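Local coordinates for protein leucyl-trna synthetase (Plasmodium falciparum, PDB 5FOC) that probably charges tRNA(Leu) with leucine using ATP, and through its editing domain, the part present here, probably removes wrongly attached amino acids from the tRNA, at residues V331-Q336 against N354-A359; D345-M350 against K360-R365. The protein carries 2 engineered substitutions. All blocks are in the same frame, centred on the assembly; numbering follows the deposited sequence. Where two conformers were deposited one is given.

Both interactions lie near the C-terminal end of the editing domain and share helix 352-365. Interaction 1 joins helix 325-339 to the first half of that helix; interaction 2 joins the loop after strand 341-342 to its last turns. The segments alternate along the chain: 331-336, 345-350, 354-359, 360-365. The two contacts are centred 12 Å apart, and both lie about 20 Å from the centre of the chain. They meet where Tyr-347 of interaction 2 packs on Ala-359 of interaction 1. Helix 352-365 is thus tied to the chain before it at two points, ahead of strand 369-373, which joins the large mixed sheet.

Interaction 1. Residues V331-Q336 against N354-A359; sequences VLYKKQ and NCRKLA
Tyr-333 of helix 325-339 meets Arg-356 of helix 352-365 in a polar helix-to-helix contact. It belongs to the editing domain that class I leucyl-tRNA synthetases carry as an insertion in their catalytic fold. The contact is small: one long side chain from each helix spans the gap.

The direct approach is between flat polar groups. Tyr-333 OH lies 3.4 Å from Arg-356 NH1. The phenol ring and the guanidinium planes are only 21° apart, yet NH1 sits obliquely off the hydroxyl end of the ring. Arg-356 NH1 is also 3.8 Å from Tyr-333 CE1. The arginine reaches this place by a folded chain: its CG leaves anti to the backbone N, and the chain then bends at chi2 (63°) and chi3 (52°).

The countercharge for Arg-356 comes from outside the two segments. Arg-356 NE makes a salt bridge to Glu-131 OE1, and this carboxylate probably sets the rotation of the guanidinium. On the other helix, Gln-336 bonds through its amide to Lys-129, Asp-261 and Thr-307, while Leu-332 packs on Thr-307 and Tyr-311 of helix 307-314. Both helices are therefore tied to the loop around residues 129-131.

Water makes the clearest link between the helices. One molecule lies in the guanidinium plane, at its edge, and accepts from Arg-356 NH2 at 2.6 Å. The same water donates to the backbone Tyr-333 O at 2.7 Å.

Interaction 2. Residues D345-M350 against K360-R365; sequences DPYKGM and KQNIIR
Tyr-347 opens a type II beta turn that ends at Met-350 and is closed by a bond from Met-350 N to Tyr-347 O (2.9 Å), while its partner Asn-362 sits in the last turns of helix 352-365. Gly-349, with positive phi, takes the third place of the turn, where glycine is favoured. The backbones of Gly-349 and Met-350 also bond to Met-342.

The two side chains come from opposite directions. Tyr-347 has CG beside the backbone N and anti to the carbonyl carbon (chi1 -58°), which turns the ring toward the helix. Asn-362 ND2 donates to Tyr-347 OH at 3.0 Å, with an N-H...O angle of 158°. The hydroxyl lies in the amide plane, and the nitrogen lies at the ring edge. Ring and amide are nearly coplanar, 10° apart.

The other end of the amide is held from within the helix. Arg-365, three residues on, reaches back with the end of its guanidinium. NH1 of Arg-365 donates to Asn-362 OD1 at 2.7 Å, in the carbonyl plane. NH2 of Arg-365 reaches the same Asn-362 OD1 at 2.8 Å, from well above that plane. The amide is thus gripped at both ends, which fixes its flip. The positive guanidinium may also polarise it and make ND2 a better donor.

One face of the Tyr-347 ring is covered toward its rim by CD of Pro-346, which follows a cis peptide bond. The ring also packs on Ala-359. This is a surface contact in the editing domain between a glycine-containing type II beta turn and the helix that follows it, with the tyrosine that opens the turn reaching Asn-362 near the C-terminal end of that helix.

Interaction 1. Residues V331-Q336 against N354-A359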
ATOM      1  N   VAL A 331      20.100  -5.835  -7.374  1.00 28.46           N
ATOM      2  CA  VAL A 331      21.374  -5.120  -7.529  1.00 32.40           C
ATOM      3  C   VAL A 331      21.286  -3.646  -7.117  1.00 26.17           C
ATOM      4  O   VAL A 331      22.167  -3.134  -6.412  1.00 30.93           O
ATOM      5  CB  VAL A 331      21.895  -5.236  -8.986  1.00 34.31           C
ATOM      6  CG1 VAL A 331      23.095  -4.332  -9.254  1.00 35.20           C
ATOM      7  CG2 VAL A 331      22.279  -6.681  -9.293  1.00 35.82           C
ATOM      8  N   LEU A 332      20.232  -2.963  -7.574  1.00 25.22           N
ATOM      9  CA  LEU A 332      20.041  -1.549  -7.213  1.00 26.09           C
ATOM     10  C   LEU A 332      19.756  -1.380  -5.718  1.00 24.18           C
ATOM     11  O   LEU A 332      20.279  -0.471  -5.085  1.00 25.64           O
ATOM     12  CB  LEU A 332      18.918  -0.907  -8.048  1.00 26.51           C
ATOM     13  CG  LEU A 332      18.592   0.540  -7.719  1.00 26.52           C
ATOM     14  CD1 LEU A 332      19.764   1.436  -8.070  1.00 31.47           C
ATOM     15  CD2 LEU A 332      17.319   0.968  -8.472  1.00 24.84           C
ATOM     16  N   TYR A 333      18.967  -2.288  -5.146  1.00 24.08           N
ATOM     17  CA  TYR A 333      18.692  -2.246  -3.719  1.00 26.44           C
ATOM     18  C   TYR A 333      19.973  -2.259  -2.895  1.00 23.43           C
ATOM     19  O   TYR A 333      20.156  -1.463  -1.982  1.00 25.62           O
ATOM     20  CB  TYR A 333      17.765  -3.394  -3.346  1.00 27.17           C
ATOM     21  CG  TYR A 333      17.548  -3.656  -1.880  1.00 28.49           C
ATOM     22  CD1 TYR A 333      16.603  -2.972  -1.139  1.00 35.06           C
ATOM     23  CD2 TYR A 333      18.280  -4.673  -1.236  1.00 33.12           C
ATOM     24  CE1 TYR A 333      16.401  -3.250   0.201  1.00 35.23           C
ATOM     25  CE2 TYR A 333      18.087  -4.974   0.115  1.00 47.55           C
ATOM     26  CZ  TYR A 333      17.131  -4.269   0.833  1.00 39.32           C
ATOM     27  OH  TYR A 333      16.907  -4.519   2.171  1.00 52.88           O
ATOM     28  N   LYS A 334      20.864  -3.219  -3.232  1.00 25.68           N
ATOM     29  CA  LYS A 334      22.144  -3.387  -2.484  1.00 24.13           C
ATOM     30  C   LYS A 334      23.085  -2.183  -2.713  1.00 25.37           C
ATOM     31  O   LYS A 334      23.681  -1.636  -1.797  1.00 29.27           O
ATOM     32  CB  LYS A 334      22.761  -4.744  -2.869  1.00 28.90           C
ATOM     33  CG  LYS A 334      22.160  -5.901  -2.066  1.00 38.40           C
ATOM     34  CD  LYS A 334      22.822  -7.244  -2.399  1.00 50.79           C
ATOM     35  CE  LYS A 334      21.950  -8.437  -1.975  1.00 67.26           C
ATOM     36  NZ  LYS A 334      20.699  -8.603  -2.785  1.00 76.83           N
ATOM     37  N   LYS A 335      23.080  -1.666  -3.938  1.00 25.77           N
ATOM     38  CA  LYS A 335      23.928  -0.538  -4.266  1.00 24.61           C
ATOM     39  C   LYS A 335      23.484   0.734  -3.545  1.00 24.32           C
ATOM     40  O   LYS A 335      24.288   1.453  -2.987  1.00 27.46           O
ATOM     41  CB  LYS A 335      23.950  -0.309  -5.770  1.00 33.58           C
ATOM     42  CG  LYS A 335      25.030   0.646  -6.225  1.00 36.23           C
ATOM     43  CD  LYS A 335      25.327   0.450  -7.702  1.00 41.88           C
ATOM     44  CE  LYS A 335      26.349   1.448  -8.210  1.00 40.38           C
ATOM     45  NZ  LYS A 335      27.729   1.165  -7.737  1.00 42.57           N
ATOM     46  N   GLN A 336      22.192   1.057  -3.627  1.00 23.92           N
ATOM     47  CA  GLN A 336      21.682   2.173  -2.814  1.00 24.64           C
ATOM     48  C   GLN A 336      21.968   2.033  -1.305  1.00 22.31           C
ATOM     49  O   GLN A 336      22.360   2.992  -0.641  1.00 25.53           O
ATOM     50  CB  GLN A 336      20.177   2.316  -3.035  1.00 23.97           C
ATOM     51  CG  GLN A 336      19.812   2.789  -4.435  1.00 21.73           C
ATOM     52  CD  GLN A 336      18.308   2.875  -4.604  1.00 23.04           C
ATOM     53  OE1 GLN A 336      17.545   2.321  -3.787  1.00 25.44           O
ATOM     54  NE2 GLN A 336      17.864   3.554  -5.670  1.00 25.47           N
ATOM     55  N   ASN A 354      22.787   4.253   6.904  1.00 24.43           N
ATOM     56  CA  ASN A 354      22.377   4.676   8.231  1.00 25.55           C
ATOM     57  C   ASN A 354      20.864   5.077   8.233  1.00 23.55           C
ATOM     58  O   ASN A 354      20.094   4.760   9.175  1.00 30.80           O
ATOM     59  CB  ASN A 354      23.294   5.827   8.717  1.00 25.68           C
ATOM     60  CG  ASN A 354      24.795   5.442   8.772  1.00 26.09           C
ATOM     61  OD1 ASN A 354      25.652   6.099   8.130  1.00 33.38           O
ATOM     62  ND2 ASN A 354      25.112   4.420   9.519  1.00 32.48           N
ATOM     63  N   CYS A 355      20.435   5.750   7.165  1.00 22.60           N
ATOM     64  CA  CYS A 355      19.092   6.307   7.091  0.50 21.38           C
ATOM     65  C   CYS A 355      17.995   5.247   7.104  1.00 24.55           C
ATOM     66  O   CYS A 355      16.907   5.456   7.658  1.00 27.38           O
ATOM     67  CB  CYS A 355      18.965   7.104   5.811  0.50 18.40           C
ATOM     68  SG  CYS A 355      17.376   7.932   5.711  0.50 22.82           S
ATOM     69  N   ARG A 356      18.278   4.120   6.437  1.00 23.75           N
ATOM     70  CA  ARG A 356      17.415   2.921   6.474  1.00 29.40           C
ATOM     71  C   ARG A 356      16.923   2.622   7.906  1.00 30.48           C
ATOM     72  O   ARG A 356      15.729   2.385   8.155  1.00 30.96           O
ATOM     73  CB  ARG A 356      18.232   1.739   5.972  1.00 31.59           C
ATOM     74  CG  ARG A 356      17.602   0.360   6.143  1.00 34.07           C
ATOM     75  CD  ARG A 356      16.337   0.236   5.345  1.00 30.47           C
ATOM     76  NE  ARG A 356      16.550   0.629   3.951  1.00 32.08           N
ATOM     77  CZ  ARG A 356      17.086  -0.122   2.995  1.00 27.65           C
ATOM     78  NH1 ARG A 356      17.538  -1.376   3.248  1.00 37.64           N
ATOM     79  NH2 ARG A 356      17.203   0.374   1.767  1.00 34.34           N
ATOM     80  N   LYS A 357      17.873   2.626   8.849  1.00 27.68           N
ATOM     81  CA  LYS A 357      17.576   2.316  10.249  1.00 27.22           C
ATOM     82  C   LYS A 357      16.810   3.451  10.914  1.00 29.82           C
ATOM     83  O   LYS A 357      15.826   3.189  11.583  1.00 30.87           O
ATOM     84  CB  LYS A 357      18.860   1.908  11.069  1.00 30.30           C
ATOM     85  CG  LYS A 357      19.499   0.567  10.701  1.00 38.92           C
ATOM     86  CD  LYS A 357      20.826   0.361  11.464  1.00 43.91           C
ATOM     87  CE  LYS A 357      21.715  -0.825  10.988  1.00 44.73           C
ATOM     88  NZ  LYS A 357      23.247  -0.659  11.068  1.00 39.11           N
ATOM     89  N   LEU A 358      17.222   4.701  10.669  1.00 27.42           N
ATOM     90  CA  LEU A 358      16.601   5.849  11.300  1.00 26.83           C
ATOM     91  C   LEU A 358      15.181   5.991  10.815  1.00 27.81           C
ATOM     92  O   LEU A 358      14.283   6.230  11.616  1.00 28.19           O
ATOM     93  CB  LEU A 358      17.366   7.148  11.009  1.00 29.61           C
ATOM     94  CG  LEU A 358      18.728   7.307  11.666  1.00 33.37           C
ATOM     95  CD1 LEU A 358      19.276   8.666  11.320  1.00 37.90           C
ATOM     96  CD2 LEU A 358      18.673   7.183  13.184  1.00 35.33           C
ATOM     97  N   ALA A 359      14.978   5.817   9.505  1.00 25.75           N
ATOM     98  CA  ALA A 359      13.643   5.991   8.908  1.00 23.79           C
ATOM     99  C   ALA A 359      12.665   4.940   9.449  1.00 23.55           C
ATOM    100  O   ALA A 359      11.516   5.251   9.773  1.00 27.01           O
ATOM    101  CB  ALA A 359      13.716   5.946   7.399  1.00 25.02           C
TER
HETATM  102  O   HOH W   1      18.193  -0.312  -0.497  1.00 68.86           O

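Interaction 2. Residues D345-M350 against K360-R365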
ATOM      1  N   ASP A 345      15.138  15.981   3.287  1.00 25.51           N
ATOM      2  CA  ASP A 345      14.914  16.114   4.709  1.00 24.63           C
ATOM      3  C   ASP A 345      14.147  14.936   5.282  1.00 24.68           C
ATOM      4  O   ASP A 345      13.282  14.392   4.605  1.00 26.04           O
ATOM      5  CB  ASP A 345      14.075  17.391   5.067  1.00 24.76           C
ATOM      6  CG  ASP A 345      14.785  18.690   4.799  1.00 28.94           C
ATOM      7  OD1 ASP A 345      16.004  18.751   4.580  1.00 33.05           O
ATOM      8  OD2 ASP A 345      14.055  19.700   4.845  1.00 34.18           O
ATOM      9  N   PRO A 346      14.452  14.531   6.524  1.00 26.81           N
ATOM     10  CA  PRO A 346      15.442  15.167   7.403  1.00 30.17           C
ATOM     11  C   PRO A 346      16.852  14.513   7.319  1.00 26.20           C
ATOM     12  O   PRO A 346      17.610  14.561   8.307  1.00 31.31           O
ATOM     13  CB  PRO A 346      14.819  14.956   8.800  1.00 31.65           C
ATOM     14  CG  PRO A 346      14.120  13.654   8.683  1.00 29.56           C
ATOM     15  CD  PRO A 346      13.602  13.579   7.266  1.00 28.48           C
ATOM     16  N   TYR A 347      17.222  13.954   6.157  1.00 25.61           N
ATOM     17  CA  TYR A 347      18.373  13.052   6.062  1.00 26.52           C
ATOM     18  C   TYR A 347      19.454  13.607   5.159  1.00 25.34           C
ATOM     19  O   TYR A 347      20.355  12.863   4.786  1.00 28.23           O
ATOM     20  CB  TYR A 347      17.916  11.698   5.507  1.00 27.25           C
ATOM     21  CG  TYR A 347      16.842  11.049   6.341  1.00 24.88           C
ATOM     22  CD1 TYR A 347      17.037  10.787   7.720  1.00 27.66           C
ATOM     23  CD2 TYR A 347      15.657  10.661   5.765  1.00 25.43           C
ATOM     24  CE1 TYR A 347      16.032  10.209   8.485  1.00 26.99           C
ATOM     25  CE2 TYR A 347      14.642  10.087   6.514  1.00 29.27           C
ATOM     26  CZ  TYR A 347      14.817   9.865   7.868  1.00 28.58           C
ATOM     27  OH  TYR A 347      13.781   9.284   8.585  1.00 32.70           O
ATOM     28  N   LYS A 348      19.402  14.887   4.805  1.00 26.03           N
ATOM     29  CA  LYS A 348      20.256  15.391   3.726  1.00 25.17           C
ATOM     30  C   LYS A 348      21.731  15.183   4.038  1.00 26.72           C
ATOM     31  O   LYS A 348      22.179  15.534   5.124  1.00 31.55           O
ATOM     32  CB  LYS A 348      20.001  16.861   3.407  1.00 26.21           C
ATOM     33  CG  LYS A 348      18.765  17.086   2.570  1.00 25.02           C
ATOM     34  CD  LYS A 348      18.638  18.548   2.161  1.00 23.85           C
ATOM     35  CE  LYS A 348      17.485  18.677   1.215  1.00 25.22           C
ATOM     36  NZ  LYS A 348      17.250  20.118   0.919  1.00 31.18           N
ATOM     37  N   GLY A 349      22.451  14.587   3.085  1.00 28.50           N
ATOM     38  CA  GLY A 349      23.870  14.201   3.264  1.00 24.85           C
ATOM     39  C   GLY A 349      24.230  12.951   4.048  1.00 25.80           C
ATOM     40  O   GLY A 349      25.416  12.613   4.162  1.00 34.36           O
ATOM     41  N   MET A 350      23.221  12.291   4.608  0.50 26.91           N
ATOM     42  CA  MET A 350      23.402  11.116   5.419  0.50 26.73           C
ATOM     43  C   MET A 350      23.533   9.916   4.484  0.50 25.06           C
ATOM     44  O   MET A 350      22.988   9.897   3.387  0.50 25.98           O
ATOM     45  CB  MET A 350      22.175  10.985   6.309  0.50 28.82           C
ATOM     46  CG  MET A 350      22.334  10.119   7.530  0.50 35.68           C
ATOM     47  SD  MET A 350      20.699   9.880   8.257  0.50 39.94           S
ATOM     48  CE  MET A 350      21.061   8.241   8.827  0.50 43.76           C
ATOM     49  N   LYS A 360      13.137   3.700   9.582  1.00 26.01           N
ATOM     50  CA  LYS A 360      12.346   2.666  10.271  1.00 24.45           C
ATOM     51  C   LYS A 360      11.945   3.084  11.679  1.00 29.92           C
ATOM     52  O   LYS A 360      10.775   2.948  12.045  1.00 33.53           O
ATOM     53  CB  LYS A 360      13.101   1.349  10.363  1.00 23.66           C
ATOM     54  CG  LYS A 360      12.965   0.505   9.145  1.00 24.02           C
ATOM     55  CD  LYS A 360      13.655  -0.843   9.453  1.00 27.35           C
ATOM     56  CE  LYS A 360      13.493  -1.803   8.297  1.00 28.67           C
ATOM     57  NZ  LYS A 360      14.288  -3.032   8.505  1.00 28.90           N
ATOM     58  N   GLN A 361      12.931   3.578  12.450  1.00 27.05           N
ATOM     59  CA  GLN A 361      12.701   4.113  13.797  1.00 28.93           C
ATOM     60  C   GLN A 361      11.653   5.247  13.813  1.00 27.57           C
ATOM     61  O   GLN A 361      10.742   5.219  14.637  1.00 31.73           O
ATOM     62  CB  GLN A 361      14.021   4.598  14.453  1.00 28.15           C
ATOM     63  CG  GLN A 361      14.993   3.451  14.794  1.00 35.28           C
ATOM     64  CD  GLN A 361      16.350   3.923  15.299  1.00 46.27           C
ATOM     65  OE1 GLN A 361      16.561   5.109  15.554  1.00 52.01           O
ATOM     66  NE2 GLN A 361      17.283   2.979  15.458  1.00 54.08           N
ATOM     67  N   ASN A 362      11.771   6.209  12.888  1.00 26.77           N
ATOM     68  CA  ASN A 362      10.958   7.416  12.922  1.00 26.91           C
ATOM     69  C   ASN A 362       9.555   7.063  12.523  1.00 24.91           C
ATOM     70  O   ASN A 362       8.585   7.531  13.148  1.00 28.97           O
ATOM     71  CB  ASN A 362      11.532   8.506  12.001  1.00 30.31           C
ATOM     72  CG  ASN A 362      12.852   9.086  12.515  1.00 37.65           C
ATOM     73  OD1 ASN A 362      13.101   9.154  13.733  1.00 45.46           O
ATOM     74  ND2 ASN A 362      13.702   9.529  11.588  1.00 39.16           N
ATOM     75  N   ILE A 363       9.439   6.223  11.495  1.00 24.02           N
ATOM     76  CA  ILE A 363       8.113   5.811  11.018  1.00 27.20           C
ATOM     77  C   ILE A 363       7.334   5.116  12.122  1.00 24.59           C
ATOM     78  O   ILE A 363       6.156   5.446  12.342  1.00 27.18           O
ATOM     79  CB  ILE A 363       8.203   4.922   9.778  1.00 26.33           C
ATOM     80  CG1 ILE A 363       8.682   5.767   8.597  1.00 25.10           C
ATOM     81  CG2 ILE A 363       6.882   4.176   9.514  1.00 24.19           C
ATOM     82  CD1 ILE A 363       9.022   4.998   7.343  1.00 26.45           C
ATOM     83  N   ILE A 364       7.986   4.186  12.832  1.00 26.29           N
ATOM     84  CA  ILE A 364       7.348   3.449  13.925  1.00 23.77           C
ATOM     85  C   ILE A 364       7.018   4.381  15.094  1.00 26.56           C
ATOM     86  O   ILE A 364       5.885   4.376  15.602  1.00 28.88           O
ATOM     87  CB  ILE A 364       8.202   2.234  14.363  1.00 26.81           C
ATOM     88  CG1 ILE A 364       7.926   1.029  13.461  1.00 36.74           C
ATOM     89  CG2 ILE A 364       7.878   1.801  15.797  1.00 35.72           C
ATOM     90  CD1 ILE A 364       7.947   1.254  11.966  1.00 38.92           C
ATOM     91  N   ARG A 365       7.979   5.221  15.468  1.00 28.00           N
ATOM     92  CA  ARG A 365       7.821   6.110  16.613  1.00 30.22           C
ATOM     93  C   ARG A 365       6.680   7.113  16.402  1.00 26.87           C
ATOM     94  O   ARG A 365       5.954   7.390  17.328  1.00 32.87           O
ATOM     95  CB  ARG A 365       9.132   6.854  16.914  1.00 35.33           C
ATOM     96  CG  ARG A 365       9.116   7.591  18.240  1.00 43.10           C
ATOM     97  CD  ARG A 365      10.378   8.411  18.458  1.00 51.33           C
ATOM     98  NE  ARG A 365      10.518   9.448  17.429  1.00 60.53           N
ATOM     99  CZ  ARG A 365      11.388   9.442  16.409  1.00 63.81           C
ATOM    100  NH1 ARG A 365      12.275   8.454  16.227  1.00 62.17           N
ATOM    101  NH2 ARG A 365      11.375  10.464  15.551  1.00 68.49           N
TER